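Local coordinates for epimerase family protein SDR39U1 (PDB 4B4O), which is a putative NADP-dependent oxidoreductase of the short-chain dehydrogenase/reductase superfamily that binds NADPH in a Rossmann-type domain, at residues W103-V109 against R151-S157; E119-D123 against G213-G217; R82-Q87 against K138-A143. The protein carries 3 engineered substitutions. One frame throughout, in Å; residues are numbered along the deposited sequence.

Overall arrangement
From the N terminus, helix 72-95 contributes 82-87, strand 102-108 contributes 103-109, and the loop after it 119-123; these segments find their partners in the same order, in helix 131-143, strand 151-161 and strand 213-217. Contact 3 therefore closes first, contact 1 next, and contact 2 closes the longest loop, of 89 residues. Every pair of contacts crosses along the chain and none nests. Contact 1 joins two neighbouring strands of the parallel sheet, contact 3 packs two helices over one face of it, and contact 2 ties a loop to the strand next to 151-161. Contacts 1 and 3 both touch NADPH, whereas contact 2 lies farther from it.

Contact 1: W103-V109 against R151-S157; sequences WVLVTGV and RQVVVRS. With NDP (NADPH dihydro-nicotinamide-adenine-dinucleotide phosphate), chain I.
Trp103 to Gly108 pair in parallel register with Gln152 to Ser157 in the central sheet of the Rossmann fold, so matched side chains share a face. Val104 lies beside Val153 and points the same way, its CG2 4.1 Å from Val153 CB; Val106 and Val155 continue this face, and Leu202 of helix 195-207 packs on Val104 and Val106. On the other face Trp103 and Gln152 meet at a slant, ring and amide planes 32° apart, with Gln152 OE1 at the indole edge 4.0 Å from Trp103 CD1. The indole NE1 is hydrogen-bonded to Ala143 O, and Gln152 NE2 to Leu145 O. A water above one face of this ring lies within hydrogen-bonding distance of both Trp103 O and Val153 O. Farther along, Thr107 OG1 sits between its own backbone N and carbonyl carbon (chi1 69°), alongside Arg156 and 3.4 Å from Arg156 CG. Both side chains turn to Glu140 OE2, Thr107 OG1 by a hydrogen bond and Arg156 NE by a salt bridge. Seven backbone bonds run from Trp103 N to Val109 N. Toward the C-terminal side of the paired strands, Val106 CG1 lies 3.6 Å from NDP O4D and Ser157 CB 3.5 Å from NDP C5N on the nicotinamide.

Contact 2: E119-D123 against G213-G217; sequences EYDED and GVLNG
Glu122 and Val214 bring the two backbones closest, their CA atoms 5.9 Å apart, where an irregular loop passes strand 213-217 of the parallel Rossmann sheet. The loop bends there in an Asx turn, in which Asp121 OD1 accepts from Asp123 N at 3.0 Å, the donor standing above the carboxylate plane, while Asp121 OD2 forms a salt bridge with Arg270 NE.

Along the strand, Val214 and Asn216 direct their side chains to the loop, while Leu215 between them faces the other way. Glu122 has the largest share of the contact. Its chain is bent at chi2 (88°), which lays the aliphatic part against Val214, with Glu122 CG 3.8 Å from Val214 CG1, and folds the carboxylate back over Asn216. Carboxylate and amide are stacked with their planes 16° apart, Asn216 ND2 being 3.3 Å from Glu122 CD. The stack leaves the amide's polar atoms to other partners: Asn216 OD1 bonds to Tyr112 OH and Asn216 ND2 to Ile268 O.

The two oxygens of Glu122 have different backbone donors. OE1 accepts from Arg271 N near the start of helix 270-274, whose backbone amides would probably favour the charged carboxylate, and Arg271 NE bonds in turn to Val214 O; OE2 takes the strand's own amide. One acid thus links the loop, the strand and that short helix. The side chain of Asn216 lies about 11 Å from the bound NADPH, so the contact is outside the cofactor's direct shell. Asn216 N reaches Glu122 OE2 at 2.8 Å and meets the anti lone pair, on the side away from OE1, with an N-H...O angle of 153°.

Contact 3: R82-Q87 against K138-A143; sequences RLETTQ and KWEAAA. With NDP (NADPH dihydro-nicotinamide-adenine-dinucleotide phosphate), chain I.
Trp139 turns its indole opposite to its own backbone nitrogen (chi1 -161°), while Arg82 stretches from CG to NE, and the two side chains thereby cross between helices 72-95 and 131-143. The segments run nearly parallel, 15° apart with axes 8.4 Å from each other, over one face of the Rossmann sheet. Arg82 CD rests on the six-membered ring of Trp139 in a CH-pi contact, 3.5 Å from the centroid and 12° off the normal. The guanidinium stands at a right angle to the indole, with Trp139 CH2 near its edge.

Arg82 NH2 donates to NDP O2D at 2.9 Å, with a weak second bond from NE; NH1 is fixed by Glu61 O and Val78 O. Deeper between the helices, Thr86 CG2 packs 3.5 Å from Ala143 CB; toward the outer edge, Leu83 CD2 lies 3.7 Å from Lys138 CB. Thr86 OG1 donates to Arg82 O at 2.7 Å, on the opposite face of that carbonyl from Thr86 N.

An alanine in place of Trp139 removes the ring face under Arg82 CD, and the arginine chain would probably be less firmly placed against the ribose, held chiefly by its NH1 bonds. Arg82 is an established NADP(+)-binding residue, and its contacts are consistent with indole packing and backbone carbonyls together directing its NH2 donor to the 2'-hydroxyl of the nicotinamide ribose.

Contact 1: W103-V109 against R151-S157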
loop_
_atom_site.group_PDB
_atom_site.type_symbol
_atom_site.label_atom_id
_atom_site.label_comp_id
_atom_site.label_asym_id
_atom_site.label_seq_id
_atom_site.Cartn_x
_atom_site.Cartn_y
_atom_site.Cartn_z
ATOM N N TRP A 103 -8.704 -8.343 11.334
ATOM C CA TRP A 103 -9.179 -7.709 10.069
ATOM C C TRP A 103 -8.324 -6.513 9.742
ATOM O O TRP A 103 -8.297 -5.538 10.483
ATOM C CB TRP A 103 -10.638 -7.298 10.230
ATOM C CG TRP A 103 -11.272 -6.340 9.228
ATOM C CD1 TRP A 103 -12.058 -5.244 9.522
ATOM C CD2 TRP A 103 -11.305 -6.416 7.758
ATOM N NE1 TRP A 103 -12.532 -4.646 8.388
ATOM C CE2 TRP A 103 -12.126 -5.289 7.304
ATOM C CE3 TRP A 103 -10.751 -7.257 6.811
ATOM C CZ2 TRP A 103 -12.349 -5.029 5.962
ATOM C CZ3 TRP A 103 -10.994 -6.989 5.459
ATOM C CH2 TRP A 103 -11.763 -5.892 5.047
ATOM N N VAL A 104 -7.586 -6.604 8.646
ATOM C CA VAL A 104 -6.549 -5.639 8.335
ATOM C C VAL A 104 -6.756 -5.038 6.962
ATOM O O VAL A 104 -6.935 -5.770 5.997
ATOM C CB VAL A 104 -5.186 -6.319 8.373
ATOM C CG1 VAL A 104 -4.087 -5.287 8.145
ATOM C CG2 VAL A 104 -5.048 -7.074 9.694
ATOM N N LEU A 105 -6.728 -3.708 6.882
ATOM C CA LEU A 105 -6.889 -2.988 5.612
ATOM C C LEU A 105 -5.635 -2.230 5.281
ATOM O O LEU A 105 -4.939 -1.741 6.177
ATOM C CB LEU A 105 -8.040 -1.989 5.710
ATOM C CG LEU A 105 -8.379 -1.262 4.412
ATOM C CD1 LEU A 105 -8.714 -2.254 3.302
ATOM C CD2 LEU A 105 -9.553 -0.332 4.648
ATOM N N VAL A 106 -5.313 -2.174 3.991
ATOM C CA VAL A 106 -4.210 -1.338 3.520
ATOM C C VAL A 106 -4.818 -0.125 2.867
ATOM O O VAL A 106 -5.646 -0.247 1.963
ATOM C CB VAL A 106 -3.279 -2.056 2.506
ATOM C CG1 VAL A 106 -2.369 -1.060 1.803
ATOM C CG2 VAL A 106 -2.432 -3.123 3.183
ATOM N N THR A 107 -4.434 1.053 3.348
ATOM C CA THR A 107 -4.769 2.299 2.651
ATOM C C THR A 107 -3.452 3.054 2.413
ATOM O O THR A 107 -2.416 2.411 2.172
ATOM C CB THR A 107 -5.836 3.097 3.409
ATOM O OG1 THR A 107 -5.295 3.603 4.635
ATOM C CG2 THR A 107 -7.030 2.208 3.731
ATOM N N GLY A 108 -3.473 4.379 2.434
ATOM C CA GLY A 108 -2.319 5.142 1.972
ATOM C C GLY A 108 -1.956 6.363 2.780
ATOM O O GLY A 108 -2.771 6.926 3.494
ATOM N N VAL A 109 -0.709 6.779 2.651
ATOM C CA VAL A 109 -0.232 7.974 3.331
ATOM C C VAL A 109 -0.825 9.242 2.728
ATOM O O VAL A 109 -0.655 10.329 3.284
ATOM C CB VAL A 109 1.313 8.080 3.328
ATOM C CG1 VAL A 109 1.937 6.960 4.141
ATOM C CG2 VAL A 109 1.844 8.141 1.914
ATOM N N ARG A 151 -10.420 -7.905 16.018
ATOM C CA ARG A 151 -9.328 -6.943 16.120
ATOM C C ARG A 151 -9.139 -6.230 14.772
ATOM O O ARG A 151 -9.155 -6.868 13.731
ATOM C CB ARG A 151 -8.074 -7.697 16.512
ATOM C CG ARG A 151 -7.022 -6.859 17.188
ATOM C CD ARG A 151 -6.021 -7.737 17.912
ATOM N NE ARG A 151 -5.583 -8.880 17.110
ATOM C CZ ARG A 151 -4.738 -8.809 16.089
ATOM N NH1 ARG A 151 -4.228 -7.644 15.699
ATOM N NH2 ARG A 151 -4.408 -9.903 15.430
ATOM N N GLN A 152 -9.006 -4.904 14.798
ATOM C CA GLN A 152 -8.980 -4.100 13.568
ATOM C C GLN A 152 -7.674 -3.340 13.419
ATOM O O GLN A 152 -7.211 -2.677 14.358
ATOM C CB GLN A 152 -10.154 -3.112 13.520
ATOM C CG GLN A 152 -11.506 -3.795 13.591
ATOM C CD GLN A 152 -12.674 -2.904 13.297
ATOM O OE1 GLN A 152 -12.828 -2.343 12.202
ATOM N NE2 GLN A 152 -13.549 -2.814 14.265
ATOM N N VAL A 153 -7.082 -3.443 12.232
ATOM C CA VAL A 153 -5.843 -2.742 11.930
ATOM C C VAL A 153 -5.974 -2.075 10.556
ATOM O O VAL A 153 -6.547 -2.639 9.633
ATOM C CB VAL A 153 -4.611 -3.685 11.927
ATOM C CG1 VAL A 153 -3.355 -2.893 11.594
ATOM C CG2 VAL A 153 -4.438 -4.360 13.271
ATOM N N VAL A 154 -5.455 -0.861 10.435
ATOM C CA VAL A 154 -5.360 -0.213 9.145
ATOM C C VAL A 154 -3.909 0.177 8.966
ATOM O O VAL A 154 -3.358 0.880 9.791
ATOM C CB VAL A 154 -6.252 1.037 9.042
ATOM C CG1 VAL A 154 -5.919 1.796 7.780
ATOM C CG2 VAL A 154 -7.720 0.652 9.069
ATOM N N VAL A 155 -3.299 -0.285 7.887
ATOM C CA VAL A 155 -1.929 0.081 7.550
ATOM C C VAL A 155 -1.941 1.091 6.410
ATOM O O VAL A 155 -2.301 0.767 5.276
ATOM C CB VAL A 155 -1.092 -1.177 7.181
ATOM C CG1 VAL A 155 0.369 -0.826 6.952
ATOM C CG2 VAL A 155 -1.199 -2.235 8.285
ATOM N N ARG A 156 -1.590 2.331 6.717
ATOM C CA ARG A 156 -1.475 3.363 5.699
ATOM C C ARG A 156 -0.084 3.242 5.088
ATOM O O ARG A 156 0.924 3.558 5.729
ATOM C CB ARG A 156 -1.659 4.748 6.306
ATOM C CG ARG A 156 -3.093 5.056 6.721
ATOM C CD ARG A 156 -3.168 6.226 7.686
ATOM N NE ARG A 156 -4.538 6.485 8.126
ATOM C CZ ARG A 156 -4.883 7.354 9.059
ATOM N NH1 ARG A 156 -3.963 8.079 9.680
ATOM N NH2 ARG A 156 -6.154 7.515 9.357
ATOM N N SER A 157 -0.018 2.835 3.830
ATOM C CA SER A 157 1.253 2.517 3.195
ATOM C C SER A 157 1.837 3.670 2.392
ATOM O O SER A 157 1.122 4.436 1.737
ATOM C CB SER A 157 1.070 1.322 2.262
ATOM O OG SER A 157 2.297 0.934 1.670
HETATM P PA NDP I . -2.297 -4.277 -7.395
HETATM O O1A NDP I . -2.942 -3.410 -8.504
HETATM O O2A NDP I . -1.052 -5.135 -7.703
HETATM O O5B NDP I . -3.330 -5.392 -6.802
HETATM C C5B NDP I . -4.708 -5.033 -6.789
HETATM C C4B NDP I . -5.523 -6.300 -6.848
HETATM O O4B NDP I . -6.880 -5.933 -6.613
HETATM C C3B NDP I . -5.432 -6.972 -8.222
HETATM O O3B NDP I . -4.576 -8.150 -8.233
HETATM C C2B NDP I . -6.867 -7.366 -8.537
HETATM O O2B NDP I . -7.141 -8.712 -8.177
HETATM C C1B NDP I . -7.692 -6.511 -7.623
HETATM N N9A NDP I . -8.243 -5.440 -8.457
HETATM C C8A NDP I . -7.665 -4.649 -9.418
HETATM N N7A NDP I . -8.645 -3.812 -9.966
HETATM C C5A NDP I . -9.820 -4.100 -9.345
HETATM C C6A NDP I . -11.209 -3.636 -9.391
HETATM N N6A NDP I . -11.593 -2.636 -10.212
HETATM N N1A NDP I . -12.115 -4.217 -8.576
HETATM C C2A NDP I . -11.737 -5.229 -7.744
HETATM N N3A NDP I . -10.477 -5.694 -7.620
HETATM C C4A NDP I . -9.534 -5.163 -8.366
HETATM O O3 NDP I . -2.055 -3.184 -6.226
HETATM P PN NDP I . -0.951 -3.344 -5.062
HETATM O O1N NDP I . -0.780 -4.823 -4.749
HETATM O O2N NDP I . 0.276 -2.566 -5.429
HETATM O O5D NDP I . -1.674 -2.563 -3.805
HETATM C C5D NDP I . -2.875 -3.193 -3.304
HETATM C C4D NDP I . -3.723 -2.233 -2.496
HETATM O O4D NDP I . -2.800 -1.475 -1.723
HETATM C C3D NDP I . -4.515 -1.206 -3.332
HETATM O O3D NDP I . -5.835 -0.979 -2.743
HETATM C C2D NDP I . -3.630 0.045 -3.318
HETATM O O2D NDP I . -4.275 1.324 -3.286
HETATM C C1D NDP I . -2.950 -0.077 -1.980
HETATM N N1N NDP I . -1.658 0.629 -1.910
HETATM C C2N NDP I . -0.656 0.342 -2.753
HETATM C C3N NDP I . 0.546 1.009 -2.675
HETATM C C7N NDP I . 1.628 0.642 -3.623
HETATM O O7N NDP I . 1.532 -0.431 -4.215
HETATM N N7N NDP I . 2.667 1.449 -3.821
HETATM C C4N NDP I . 0.799 2.033 -1.623
HETATM C C5N NDP I . -0.349 2.258 -0.752
HETATM C C6N NDP I . -1.519 1.544 -0.930
HETATM P P2B NDP I . -8.029 -9.660 -9.204
HETATM O O1X NDP I . -9.472 -9.235 -9.024
HETATM O O2X NDP I . -7.501 -9.402 -10.648
HETATM O O3X NDP I . -7.680 -11.015 -8.541
HETATM O O HOH W 1 -9.439 -3.321 9.458
#

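Contact 2: E119-D123 against G213-G217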
loop_
_atom_site.group_PDB
_atom_site.type_symbol
_atom_site.label_atom_id
_atom_site.label_comp_id
_atom_site.label_asym_id
_atom_site.label_seq_id
_atom_site.Cartn_x
_atom_site.Cartn_y
_atom_site.Cartn_z
ATOM N N GLU A 119 5.236 17.201 9.754
ATOM C CA GLU A 119 5.644 15.866 10.142
ATOM C C GLU A 119 4.426 15.144 10.720
ATOM O O GLU A 119 3.742 15.674 11.584
ATOM C CB GLU A 119 6.775 15.954 11.173
ATOM C CG GLU A 119 7.161 14.630 11.790
ATOM C CD GLU A 119 8.435 14.704 12.636
ATOM O OE1 GLU A 119 9.551 14.841 12.036
ATOM O OE2 GLU A 119 8.318 14.533 13.884
ATOM N N TYR A 120 4.166 13.934 10.257
ATOM C CA TYR A 120 2.955 13.219 10.619
ATOM C C TYR A 120 3.271 11.890 11.277
ATOM O O TYR A 120 4.235 11.237 10.911
ATOM C CB TYR A 120 2.118 12.955 9.360
ATOM C CG TYR A 120 1.745 14.211 8.593
ATOM C CD1 TYR A 120 0.665 14.975 8.981
ATOM C CD2 TYR A 120 2.490 14.632 7.499
ATOM C CE1 TYR A 120 0.334 16.120 8.307
ATOM C CE2 TYR A 120 2.164 15.784 6.819
ATOM C CZ TYR A 120 1.090 16.523 7.229
ATOM O OH TYR A 120 0.715 17.660 6.559
ATOM N N ASP A 121 2.425 11.487 12.225
ATOM C CA ASP A 121 2.366 10.089 12.655
ATOM C C ASP A 121 0.941 9.567 12.578
ATOM O O ASP A 121 0.059 10.231 12.044
ATOM C CB ASP A 121 3.026 9.876 14.027
ATOM C CG ASP A 121 2.234 10.448 15.192
ATOM O OD1 ASP A 121 1.097 10.895 15.018
ATOM O OD2 ASP A 121 2.796 10.463 16.314
ATOM N N GLU A 122 0.709 8.387 13.134
ATOM C CA GLU A 122 -0.593 7.703 13.008
ATOM C C GLU A 122 -1.747 8.453 13.674
ATOM O O GLU A 122 -2.894 8.201 13.383
ATOM C CB GLU A 122 -0.509 6.266 13.546
ATOM C CG GLU A 122 0.389 5.354 12.705
ATOM C CD GLU A 122 1.863 5.370 13.091
ATOM O OE1 GLU A 122 2.316 6.186 13.929
ATOM O OE2 GLU A 122 2.590 4.503 12.574
ATOM N N ASP A 123 -1.429 9.356 14.592
ATOM C CA ASP A 123 -2.460 10.084 15.305
ATOM C C ASP A 123 -2.744 11.402 14.632
ATOM O O ASP A 123 -3.594 12.144 15.095
ATOM C CB ASP A 123 -2.064 10.287 16.779
ATOM C CG ASP A 123 -2.061 8.981 17.576
ATOM O OD1 ASP A 123 -2.940 8.117 17.345
ATOM O OD2 ASP A 123 -1.183 8.817 18.459
ATOM N N GLY A 213 -5.567 -0.717 15.410
ATOM C CA GLY A 213 -5.614 0.670 14.949
ATOM C C GLY A 213 -4.733 0.970 13.769
ATOM O O GLY A 213 -4.431 0.108 12.954
ATOM N N VAL A 214 -4.346 2.230 13.665
ATOM C CA VAL A 214 -3.640 2.723 12.491
ATOM C C VAL A 214 -2.139 2.550 12.661
ATOM O O VAL A 214 -1.589 2.907 13.698
ATOM C CB VAL A 214 -3.882 4.208 12.231
ATOM C CG1 VAL A 214 -2.967 4.653 11.107
ATOM C CG2 VAL A 214 -5.335 4.458 11.891
ATOM N N LEU A 215 -1.509 1.988 11.627
ATOM C CA LEU A 215 -0.064 1.826 11.541
ATOM C C LEU A 215 0.438 2.421 10.222
ATOM O O LEU A 215 -0.144 2.197 9.167
ATOM C CB LEU A 215 0.308 0.334 11.569
ATOM C CG LEU A 215 -0.137 -0.519 12.755
ATOM C CD1 LEU A 215 0.196 -1.975 12.506
ATOM C CD2 LEU A 215 0.497 0.014 14.029
ATOM N N ASN A 216 1.514 3.186 10.288
ATOM C CA ASN A 216 2.067 3.787 9.075
ATOM C C ASN A 216 3.008 2.803 8.446
ATOM O O ASN A 216 4.012 2.430 9.052
ATOM C CB ASN A 216 2.784 5.115 9.360
ATOM C CG ASN A 216 1.825 6.275 9.555
ATOM O OD1 ASN A 216 0.731 6.304 8.975
ATOM N ND2 ASN A 216 2.228 7.241 10.377
ATOM N N GLY A 217 2.651 2.346 7.255
ATOM C CA GLY A 217 3.458 1.387 6.514
ATOM C C GLY A 217 4.571 2.047 5.714
ATOM O O GLY A 217 4.544 2.059 4.473
#

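Contact 3: R82-Q87 against K138-A143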
loop_
_atom_site.group_PDB
_atom_site.type_symbol
_atom_site.label_atom_id
_atom_site.label_comp_id
_atom_site.label_asym_id
_atom_site.label_seq_id
_atom_site.Cartn_x
_atom_site.Cartn_y
_atom_site.Cartn_z
ATOM N N ARG A 82 -12.524 0.105 -4.160
ATOM C CA ARG A 82 -12.032 0.016 -2.798
ATOM C C ARG A 82 -13.164 -0.035 -1.757
ATOM O O ARG A 82 -13.137 -0.884 -0.860
ATOM C CB ARG A 82 -11.044 1.155 -2.507
ATOM C CG ARG A 82 -9.730 0.976 -3.241
ATOM C CD ARG A 82 -8.869 2.216 -3.336
ATOM N NE ARG A 82 -7.570 1.865 -3.911
ATOM C CZ ARG A 82 -7.286 1.826 -5.208
ATOM N NH1 ARG A 82 -8.206 2.116 -6.142
ATOM N NH2 ARG A 82 -6.063 1.483 -5.590
ATOM N N LEU A 83 -14.151 0.844 -1.862
ATOM C CA LEU A 83 -15.253 0.848 -0.897
ATOM C C LEU A 83 -16.111 -0.431 -0.979
ATOM O O LEU A 83 -16.468 -1.015 0.038
ATOM C CB LEU A 83 -16.152 2.080 -1.084
ATOM C CG LEU A 83 -15.620 3.516 -1.114
ATOM C CD1 LEU A 83 -16.776 4.513 -1.177
ATOM C CD2 LEU A 83 -14.728 3.796 0.090
ATOM N N GLU A 84 -16.441 -0.867 -2.193
ATOM C CA GLU A 84 -17.350 -2.004 -2.358
ATOM C C GLU A 84 -16.708 -3.277 -1.861
ATOM O O GLU A 84 -17.308 -3.974 -1.062
ATOM C CB GLU A 84 -17.835 -2.158 -3.801
ATOM C CG GLU A 84 -18.756 -1.034 -4.219
ATOM C CD GLU A 84 -19.095 -1.034 -5.708
ATOM O OE1 GLU A 84 -19.132 -2.134 -6.341
ATOM O OE2 GLU A 84 -19.412 0.071 -6.238
ATOM N N THR A 85 -15.497 -3.581 -2.309
ATOM C CA THR A 85 -14.807 -4.792 -1.834
ATOM C C THR A 85 -14.599 -4.756 -0.321
ATOM O O THR A 85 -14.865 -5.735 0.367
ATOM C CB THR A 85 -13.448 -5.036 -2.521
ATOM O OG1 THR A 85 -12.561 -3.950 -2.241
ATOM C CG2 THR A 85 -13.637 -5.232 -4.017
ATOM N N THR A 86 -14.180 -3.612 0.201
ATOM C CA THR A 86 -13.984 -3.485 1.639
ATOM C C THR A 86 -15.299 -3.694 2.406
ATOM O O THR A 86 -15.343 -4.395 3.412
ATOM C CB THR A 86 -13.340 -2.125 1.997
ATOM O OG1 THR A 86 -12.081 -2.011 1.327
ATOM C CG2 THR A 86 -13.123 -1.971 3.519
ATOM N N GLN A 87 -16.366 -3.088 1.925
ATOM C CA GLN A 87 -17.663 -3.148 2.613
ATOM C C GLN A 87 -18.201 -4.559 2.583
ATOM O O GLN A 87 -18.784 -5.037 3.548
ATOM C CB GLN A 87 -18.632 -2.159 1.961
ATOM C CG GLN A 87 -20.027 -2.138 2.556
ATOM C CD GLN A 87 -20.488 -0.725 2.954
ATOM O OE1 GLN A 87 -21.578 -0.246 2.553
ATOM N NE2 GLN A 87 -19.660 -0.052 3.763
ATOM N N LYS A 138 -13.037 7.480 3.561
ATOM C CA LYS A 138 -14.209 6.664 3.196
ATOM C C LYS A 138 -13.864 5.180 3.172
ATOM O O LYS A 138 -14.639 4.338 3.586
ATOM C CB LYS A 138 -14.762 7.084 1.825
ATOM C CG LYS A 138 -15.451 8.433 1.818
ATOM C CD LYS A 138 -15.398 9.031 0.421
ATOM C CE LYS A 138 -16.455 10.112 0.211
ATOM N NZ LYS A 138 -16.016 11.055 -0.857
ATOM N N TRP A 139 -12.671 4.903 2.688
ATOM C CA TRP A 139 -12.128 3.560 2.610
ATOM C C TRP A 139 -12.008 2.941 3.980
ATOM O O TRP A 139 -12.440 1.818 4.204
ATOM C CB TRP A 139 -10.760 3.678 1.960
ATOM C CG TRP A 139 -10.137 2.459 1.350
ATOM C CD1 TRP A 139 -10.585 1.149 1.362
ATOM C CD2 TRP A 139 -8.872 2.426 0.633
ATOM N NE1 TRP A 139 -9.695 0.332 0.702
ATOM C CE2 TRP A 139 -8.648 1.047 0.245
ATOM C CE3 TRP A 139 -7.939 3.373 0.289
ATOM C CZ2 TRP A 139 -7.532 0.662 -0.450
ATOM C CZ3 TRP A 139 -6.812 2.965 -0.418
ATOM C CH2 TRP A 139 -6.623 1.643 -0.783
ATOM N N GLU A 140 -11.417 3.675 4.909
ATOM C CA GLU A 140 -11.302 3.209 6.279
ATOM C C GLU A 140 -12.677 3.094 6.914
ATOM O O GLU A 140 -12.954 2.135 7.630
ATOM C CB GLU A 140 -10.363 4.123 7.082
ATOM C CG GLU A 140 -8.929 4.010 6.571
ATOM C CD GLU A 140 -7.898 4.898 7.283
ATOM O OE1 GLU A 140 -8.218 5.529 8.313
ATOM O OE2 GLU A 140 -6.741 4.936 6.785
ATOM N N ALA A 141 -13.557 4.047 6.633
ATOM C CA ALA A 141 -14.925 3.976 7.161
ATOM C C ALA A 141 -15.612 2.686 6.716
ATOM O O ALA A 141 -16.390 2.091 7.464
ATOM C CB ALA A 141 -15.736 5.176 6.704
ATOM N N ALA A 142 -15.352 2.286 5.477
ATOM C CA ALA A 142 -15.980 1.126 4.890
ATOM C C ALA A 142 -15.549 -0.152 5.619
ATOM O O ALA A 142 -16.308 -1.116 5.697
ATOM C CB ALA A 142 -15.648 1.065 3.412
ATOM N N ALA A 143 -14.334 -0.142 6.149
ATOM C CA ALA A 143 -13.797 -1.299 6.848
ATOM C C ALA A 143 -14.259 -1.398 8.297
ATOM O O ALA A 143 -14.097 -2.449 8.916
ATOM C CB ALA A 143 -12.268 -1.275 6.799
HETATM P PA NDP I . -2.297 -4.277 -7.395
HETATM O O1A NDP I . -2.942 -3.410 -8.504
HETATM O O2A NDP I . -1.052 -5.135 -7.703
HETATM O O5B NDP I . -3.330 -5.392 -6.802
HETATM C C5B NDP I . -4.708 -5.033 -6.789
HETATM C C4B NDP I . -5.523 -6.300 -6.848
HETATM O O4B NDP I . -6.880 -5.933 -6.613
HETATM C C3B NDP I . -5.432 -6.972 -8.222
HETATM O O3B NDP I . -4.576 -8.150 -8.233
HETATM C C2B NDP I . -6.867 -7.366 -8.537
HETATM O O2B NDP I . -7.141 -8.712 -8.177
HETATM C C1B NDP I . -7.692 -6.511 -7.623
HETATM N N9A NDP I . -8.243 -5.440 -8.457
HETATM C C8A NDP I . -7.665 -4.649 -9.418
HETATM N N7A NDP I . -8.645 -3.812 -9.966
HETATM C C5A NDP I . -9.820 -4.100 -9.345
HETATM C C6A NDP I . -11.209 -3.636 -9.391
HETATM N N6A NDP I . -11.593 -2.636 -10.212
HETATM N N1A NDP I . -12.115 -4.217 -8.576
HETATM C C2A NDP I . -11.737 -5.229 -7.744
HETATM N N3A NDP I . -10.477 -5.694 -7.620
HETATM C C4A NDP I . -9.534 -5.163 -8.366
HETATM O O3 NDP I . -2.055 -3.184 -6.226
HETATM P PN NDP I . -0.951 -3.344 -5.062
HETATM O O1N NDP I . -0.780 -4.823 -4.749
HETATM O O2N NDP I . 0.276 -2.566 -5.429
HETATM O O5D NDP I . -1.674 -2.563 -3.805
HETATM C C5D NDP I . -2.875 -3.193 -3.304
HETATM C C4D NDP I . -3.723 -2.233 -2.496
HETATM O O4D NDP I . -2.800 -1.475 -1.723
HETATM C C3D NDP I . -4.515 -1.206 -3.332
HETATM O O3D NDP I . -5.835 -0.979 -2.743
HETATM C C2D NDP I . -3.630 0.045 -3.318
HETATM O O2D NDP I . -4.275 1.324 -3.286
HETATM C C1D NDP I . -2.950 -0.077 -1.980
HETATM N N1N NDP I . -1.658 0.629 -1.910
HETATM C C2N NDP I . -0.656 0.342 -2.753
HETATM C C3N NDP I . 0.546 1.009 -2.675
HETATM C C7N NDP I . 1.628 0.642 -3.623
HETATM O O7N NDP I . 1.532 -0.431 -4.215
HETATM N N7N NDP I . 2.667 1.449 -3.821
HETATM C C4N NDP I . 0.799 2.033 -1.623
HETATM C C5N NDP I . -0.349 2.258 -0.752
HETATM C C6N NDP I . -1.519 1.544 -0.930
HETATM P P2B NDP I . -8.029 -9.660 -9.204
HETATM O O1X NDP I . -9.472 -9.235 -9.024
HETATM O O2X NDP I . -7.501 -9.402 -10.648
HETATM O O3X NDP I . -7.680 -11.015 -8.541
#